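PDB 5TI1: fumarylacetoacetate hydrolase from Burkholderia xenovorans, which probably hydrolyses fumarylacetoacetate to fumarate and acetoacetate, the last step of phenylalanine and tyrosine breakdown, using a bound magnesium ion. Local coordinates for residues G45-G50 with I65-A70; F154-E159 with A354-H359. All blocks are in the same frame, centred on the assembly; numbering follows the deposited sequence.

Contact 1. Residues G45-G50 with I65-A70; sequences GIFSDG and IVDLAA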
loop_
_atom_site.group_PDB
_atom_site.type_symbol
_atom_site.label_atom_id
_atom_site.label_comp_id
_atom_site.label_asym_id
_atom_site.label_seq_id
_atom_site.Cartn_x
_atom_site.Cartn_y
_atom_site.Cartn_z
ATOM N N GLY B 45 -9.261 15.360 -13.789
ATOM C CA GLY B 45 -10.077 14.602 -12.863
ATOM C C GLY B 45 -10.885 13.549 -13.594
ATOM O O GLY B 45 -10.790 13.390 -14.813
ATOM N N ILE B 46 -11.700 12.830 -12.825
ATOM C CA ILE B 46 -12.585 11.789 -13.334
ATOM C C ILE B 46 -13.997 12.150 -12.910
ATOM O O ILE B 46 -14.270 12.304 -11.711
ATOM C CB ILE B 46 -12.189 10.395 -12.810
ATOM C CG1 ILE B 46 -10.802 9.991 -13.340
ATOM C CG2 ILE B 46 -13.227 9.352 -13.189
ATOM C CD1 ILE B 46 -10.748 9.775 -14.834
ATOM N N PHE B 47 -14.898 12.281 -13.883
ATOM C CA PHE B 47 -16.245 12.731 -13.570
ATOM C C PHE B 47 -17.273 11.913 -14.334
ATOM O O PHE B 47 -16.973 11.198 -15.296
ATOM C CB PHE B 47 -16.446 14.220 -13.893
ATOM C CG PHE B 47 -16.678 14.489 -15.345
ATOM C CD1 PHE B 47 -15.621 14.472 -16.238
ATOM C CD2 PHE B 47 -17.951 14.746 -15.825
ATOM C CE1 PHE B 47 -15.828 14.706 -17.577
ATOM C CE2 PHE B 47 -18.161 14.989 -17.165
ATOM C CZ PHE B 47 -17.099 14.964 -18.042
ATOM N N SER B 48 -18.501 12.038 -13.860
ATOM C CA SER B 48 -19.696 11.581 -14.539
ATOM C C SER B 48 -20.760 12.626 -14.244
ATOM O O SER B 48 -20.537 13.550 -13.458
ATOM C CB SER B 48 -20.108 10.191 -14.060
ATOM O OG SER B 48 -20.422 10.234 -12.679
ATOM N N ASP B 49 -21.913 12.504 -14.892
ATOM C CA ASP B 49 -22.938 13.527 -14.725
ATOM C C ASP B 49 -24.311 12.869 -14.820
ATOM O O ASP B 49 -24.424 11.642 -14.901
ATOM C CB ASP B 49 -22.742 14.652 -15.753
ATOM C CG ASP B 49 -23.182 14.252 -17.148
ATOM O OD1 ASP B 49 -23.063 13.064 -17.501
ATOM O OD2 ASP B 49 -23.658 15.131 -17.894
ATOM N N GLY B 50 -25.363 13.694 -14.807
ATOM C CA GLY B 50 -26.716 13.164 -14.842
ATOM C C GLY B 50 -27.098 12.561 -16.179
ATOM O O GLY B 50 -27.909 11.631 -16.234
ATOM N N ILE B 65 -16.666 21.890 -16.620
ATOM C CA ILE B 65 -15.757 20.775 -16.866
ATOM C C ILE B 65 -15.748 20.512 -18.360
ATOM O O ILE B 65 -16.809 20.470 -18.992
ATOM C CB ILE B 65 -16.184 19.491 -16.122
ATOM C CG1 ILE B 65 -16.322 19.731 -14.618
ATOM C CG2 ILE B 65 -15.218 18.363 -16.399
ATOM C CD1 ILE B 65 -16.967 18.539 -13.870
ATOM N N VAL B 66 -14.565 20.335 -18.929
ATOM C CA VAL B 66 -14.440 19.910 -20.316
ATOM C C VAL B 66 -14.422 18.384 -20.358
ATOM O O VAL B 66 -13.612 17.740 -19.682
ATOM C CB VAL B 66 -13.183 20.496 -20.970
ATOM C CG1 VAL B 66 -13.076 19.997 -22.379
ATOM C CG2 VAL B 66 -13.235 22.017 -20.947
ATOM N N ASP B 67 -15.323 17.809 -21.145
ATOM C CA ASP B 67 -15.364 16.372 -21.391
ATOM C C ASP B 67 -14.302 16.063 -22.438
ATOM O O ASP B 67 -14.490 16.339 -23.621
ATOM C CB ASP B 67 -16.754 15.964 -21.865
ATOM C CG ASP B 67 -16.941 14.458 -21.951
ATOM O OD1 ASP B 67 -15.960 13.727 -22.205
ATOM O OD2 ASP B 67 -18.091 14.005 -21.774
ATOM N N LEU B 68 -13.172 15.493 -22.015
ATOM C CA LEU B 68 -12.088 15.269 -22.973
ATOM C C LEU B 68 -12.461 14.197 -23.989
ATOM O O LEU B 68 -12.121 14.313 -25.170
ATOM C CB LEU B 68 -10.797 14.891 -22.253
ATOM C CG LEU B 68 -10.251 15.876 -21.226
ATOM C CD1 LEU B 68 -8.766 15.576 -20.991
ATOM C CD2 LEU B 68 -10.483 17.321 -21.673
ATOM N N ALA B 69 -13.182 13.158 -23.554
ATOM C CA ALA B 69 -13.613 12.117 -24.482
ATOM C C ALA B 69 -14.506 12.690 -25.576
ATOM O O ALA B 69 -14.393 12.306 -26.746
ATOM C CB ALA B 69 -14.324 10.993 -23.726
ATOM N N ALA B 70 -15.382 13.633 -25.220
ATOM C CA ALA B 70 -16.227 14.267 -26.228
ATOM C C ALA B 70 -15.401 15.087 -27.221
ATOM O O ALA B 70 -15.669 15.057 -28.428
ATOM C CB ALA B 70 -17.288 15.133 -25.550
#
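The benzyl group of Phe47 runs from its strand toward residues 65-67, lying against Ile65 and ending at Asp67. CB points at the opposing segment, and chi1 of 79° sets CG between the backbone N and the carbonyl carbon, which brings one ring face to Ile65 and the ring edge to Asp67. Contact begins at Phe47 CD1, 3.9 Å from Ile65 CG2. The next atom, Phe47 CE1, is equally close to that methyl and passes 4.2 Å from Asp67 CA. Ile65 CG2 thus sits over one face of the Phe47 ring in a CH-pi contact, 4.0 Å from the centroid but displaced toward the rim. The tip, Phe47 CZ, ends against the stem of Asp67, 3.9 Å from its CG and 4.0 Å from its CB, with CB in the plane of the ring; ring and carboxylate stand nearly perpendicular, 85° apart. Strands 44-49 and 64-67 are not neighbours: both flank strand 56-61 in a five-stranded antiparallel sheet, and their short segments cross at 85°. Such strong coiling is consistent with the small SH3-like barrel of the N-terminal domain in this family, with Phe47 and Ile65 both packing on Leu142 of strand 140-143. Beyond the ring edge the carboxylate of Asp67 does two jobs. As N-cap of helix 68-73, Asp67 OD1 accepts from Ala70 N at 3.1 Å, the donor arriving from well above the carboxylate plane. OD2 forms a salt bridge with Arg56 NE, while Arg56 NH2 pairs with Asp49 OD1, so one guanidinium group ties together two acidic side chains, one from each segment.

Contact 2. Residues F154-E159 with A354-H359; sequences FYSSKE and AQQLAH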
loop_
_atom_site.group_PDB
_atom_site.type_symbol
_atom_site.label_atom_id
_atom_site.label_comp_id
_atom_site.label_asym_id
_atom_site.label_seq_id
_atom_site.Cartn_x
_atom_site.Cartn_y
_atom_site.Cartn_z
ATOM N N PHE B 154 4.976 11.195 4.122
ATOM C CA PHE B 154 6.204 11.683 4.708
ATOM C C PHE B 154 5.881 12.537 5.931
ATOM O O PHE B 154 4.775 12.466 6.487
ATOM C CB PHE B 154 7.012 12.424 3.634
ATOM C CG PHE B 154 7.560 11.508 2.579
ATOM C CD1 PHE B 154 8.783 10.866 2.766
ATOM C CD2 PHE B 154 6.833 11.244 1.425
ATOM C CE1 PHE B 154 9.285 9.992 1.808
ATOM C CE2 PHE B 154 7.327 10.365 0.460
ATOM C CZ PHE B 154 8.555 9.740 0.656
ATOM N N TYR B 155 6.838 13.363 6.344
ATOM C CA TYR B 155 6.818 14.017 7.644
ATOM C C TYR B 155 7.728 15.230 7.569
ATOM O O TYR B 155 8.523 15.473 8.478
ATOM C CB TYR B 155 7.296 13.031 8.713
ATOM C CG TYR B 155 6.988 13.401 10.143
ATOM C CD1 TYR B 155 5.703 13.262 10.660
ATOM C CD2 TYR B 155 7.991 13.830 10.995
ATOM C CE1 TYR B 155 5.430 13.570 11.973
ATOM C CE2 TYR B 155 7.726 14.155 12.308
ATOM C CZ TYR B 155 6.444 14.020 12.795
ATOM O OH TYR B 155 6.178 14.338 14.104
ATOM N N SER B 156 7.642 15.979 6.473
ATOM C CA SER B 156 8.763 16.801 6.031
ATOM C C SER B 156 8.611 18.272 6.399
ATOM O O SER B 156 9.253 19.122 5.772
ATOM C CB SER B 156 8.965 16.654 4.521
ATOM O OG SER B 156 9.343 15.330 4.161
ATOM N N SER B 157 7.788 18.591 7.398
ATOM C CA SER B 157 7.676 19.957 7.907
ATOM C C SER B 157 8.509 20.093 9.177
ATOM O O SER B 157 8.231 19.423 10.180
ATOM C CB SER B 157 6.221 20.328 8.189
ATOM O OG SER B 157 6.124 21.569 8.877
ATOM N N LYS B 158 9.522 20.966 9.133
ATOM C CA LYS B 158 10.342 21.190 10.320
ATOM C C LYS B 158 9.516 21.776 11.458
ATOM O O LYS B 158 9.678 21.379 12.617
ATOM C CB LYS B 158 11.529 22.101 9.993
ATOM C CG LYS B 158 12.549 22.161 11.112
ATOM C CD LYS B 158 13.819 22.898 10.688
ATOM C CE LYS B 158 14.874 22.858 11.784
ATOM N NZ LYS B 158 16.180 23.449 11.348
ATOM N N GLU B 159 8.622 22.717 11.145
ATOM C CA GLU B 159 7.790 23.330 12.181
ATOM C C GLU B 159 6.857 22.308 12.819
ATOM O O GLU B 159 6.616 22.339 14.034
ATOM C CB GLU B 159 6.981 24.489 11.585
ATOM C CG GLU B 159 7.813 25.661 11.038
ATOM C CD GLU B 159 8.317 25.430 9.614
ATOM O OE1 GLU B 159 8.297 24.268 9.143
ATOM O OE2 GLU B 159 8.731 26.412 8.963
ATOM N N ALA B 354 11.129 16.269 -4.776
ATOM C CA ALA B 354 12.253 15.598 -5.417
ATOM C C ALA B 354 13.048 14.794 -4.399
ATOM O O ALA B 354 13.387 13.624 -4.630
ATOM C CB ALA B 354 13.143 16.628 -6.119
ATOM N N GLN B 355 13.333 15.405 -3.248
ATOM C CA GLN B 355 14.112 14.717 -2.231
ATOM C C GLN B 355 13.340 13.537 -1.661
ATOM O O GLN B 355 13.916 12.471 -1.413
ATOM C CB GLN B 355 14.513 15.701 -1.139
ATOM C CG GLN B 355 15.510 16.742 -1.635
ATOM C CD GLN B 355 15.820 17.791 -0.595
ATOM O OE1 GLN B 355 14.919 18.290 0.095
ATOM N NE2 GLN B 355 17.098 18.141 -0.473
ATOM N N GLN B 356 12.030 13.708 -1.466
ATOM C CA GLN B 356 11.211 12.632 -0.926
ATOM C C GLN B 356 11.220 11.425 -1.852
ATOM O O GLN B 356 11.393 10.289 -1.404
ATOM C CB GLN B 356 9.785 13.134 -0.689
ATOM C CG GLN B 356 9.669 14.127 0.462
ATOM C CD GLN B 356 8.323 14.835 0.493
ATOM O OE1 GLN B 356 7.672 14.993 -0.538
ATOM N NE2 GLN B 356 7.905 15.264 1.680
ATOM N N LEU B 357 11.027 11.653 -3.153
ATOM C CA LEU B 357 11.033 10.547 -4.106
ATOM C C LEU B 357 12.418 9.913 -4.200
ATOM O O LEU B 357 12.547 8.681 -4.267
ATOM C CB LEU B 357 10.578 11.040 -5.475
ATOM C CG LEU B 357 10.380 9.973 -6.546
ATOM C CD1 LEU B 357 9.318 8.950 -6.094
ATOM C CD2 LEU B 357 10.015 10.643 -7.871
ATOM N N ALA B 358 13.461 10.742 -4.194
ATOM C CA ALA B 358 14.827 10.231 -4.222
ATOM C C ALA B 358 15.081 9.312 -3.036
ATOM O O ALA B 358 15.588 8.193 -3.194
ATOM C CB ALA B 358 15.815 11.397 -4.230
ATOM N N HIS B 359 14.689 9.751 -1.841
ATOM C CA HIS B 359 14.845 8.892 -0.676
ATOM C C HIS B 359 13.942 7.665 -0.762
ATOM O O HIS B 359 14.372 6.555 -0.426
ATOM C CB HIS B 359 14.568 9.678 0.598
ATOM C CG HIS B 359 14.755 8.873 1.840
ATOM N ND1 HIS B 359 15.999 8.527 2.321
ATOM C CD2 HIS B 359 13.855 8.310 2.680
ATOM C CE1 HIS B 359 15.857 7.805 3.417
ATOM N NE2 HIS B 359 14.567 7.657 3.656
#
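Gln356 lays its aliphatic stem over the ring of Phe154, the amide continuing past the rim on the CB side. Gln356 CB stands over the centre of the Phe154 ring, 3.8 Å from the centroid, a CH-pi contact made by the first carbon of the side chain. From there the two groups run past each other in opposite senses. The ring tip, Phe154 CZ, reaches back to the helix backbone, 3.5 Å from Gln356 O, whereas the amide travels the other way: Gln356 CD lies 4.0 Å from Phe154 CD2, and Gln356 NE2 is 3.6 Å from Phe154 CB. The extended chain beyond CG (chi2 168°) carries the amide on toward Ser156; its plane is 19° from that of the ring. At its far end Gln356 NE2 donates to Ser156 OG, 2.9 Å away, in a nearly straight bond (163°) that lies almost in the amide plane. The contact joins helix 353-362 to the link between strand 151-154 and helix 158-168 in the C-terminal FAH domain. This link adjoins the magnesium site: Asp153, a metal ligand, precedes Phe154, whose side chain is about 8 Å from the ion, and Tyr155 is a predicted substrate-binding residue. Ser157 caps helix 158-168, its OG accepting from His160 N, the backbone of the predicted proton acceptor. A second, weak bond runs from Gln356 NE2 to Ser375 O. The buried amide nitrogen is therefore gripped by two acceptors, which fixes the rotation of the amide and sets a polar anchor beside the apolar stack.

Both contacts are buried, yet they belong to different domains, N-terminal and C-terminal, with centres 34 Å apart on opposite sides of the chain's centre and nearest atoms about 21 Å from each other. They share no helix or strand. Each centres on a phenylalanine face covered by an aliphatic carbon, but the polar complement differs. In contact 1 the polar bonds lie beside the packing: an N-cap within 65-70 and salt bridges to Arg56, in a sheet-based domain far from the metal site. In contact 2 a neutral amide-to-hydroxyl bond joins helix and loop directly, close to the magnesium ion. Only contact 2 also reaches the second subunit, where His359 O bonds Asn278 of that subunit.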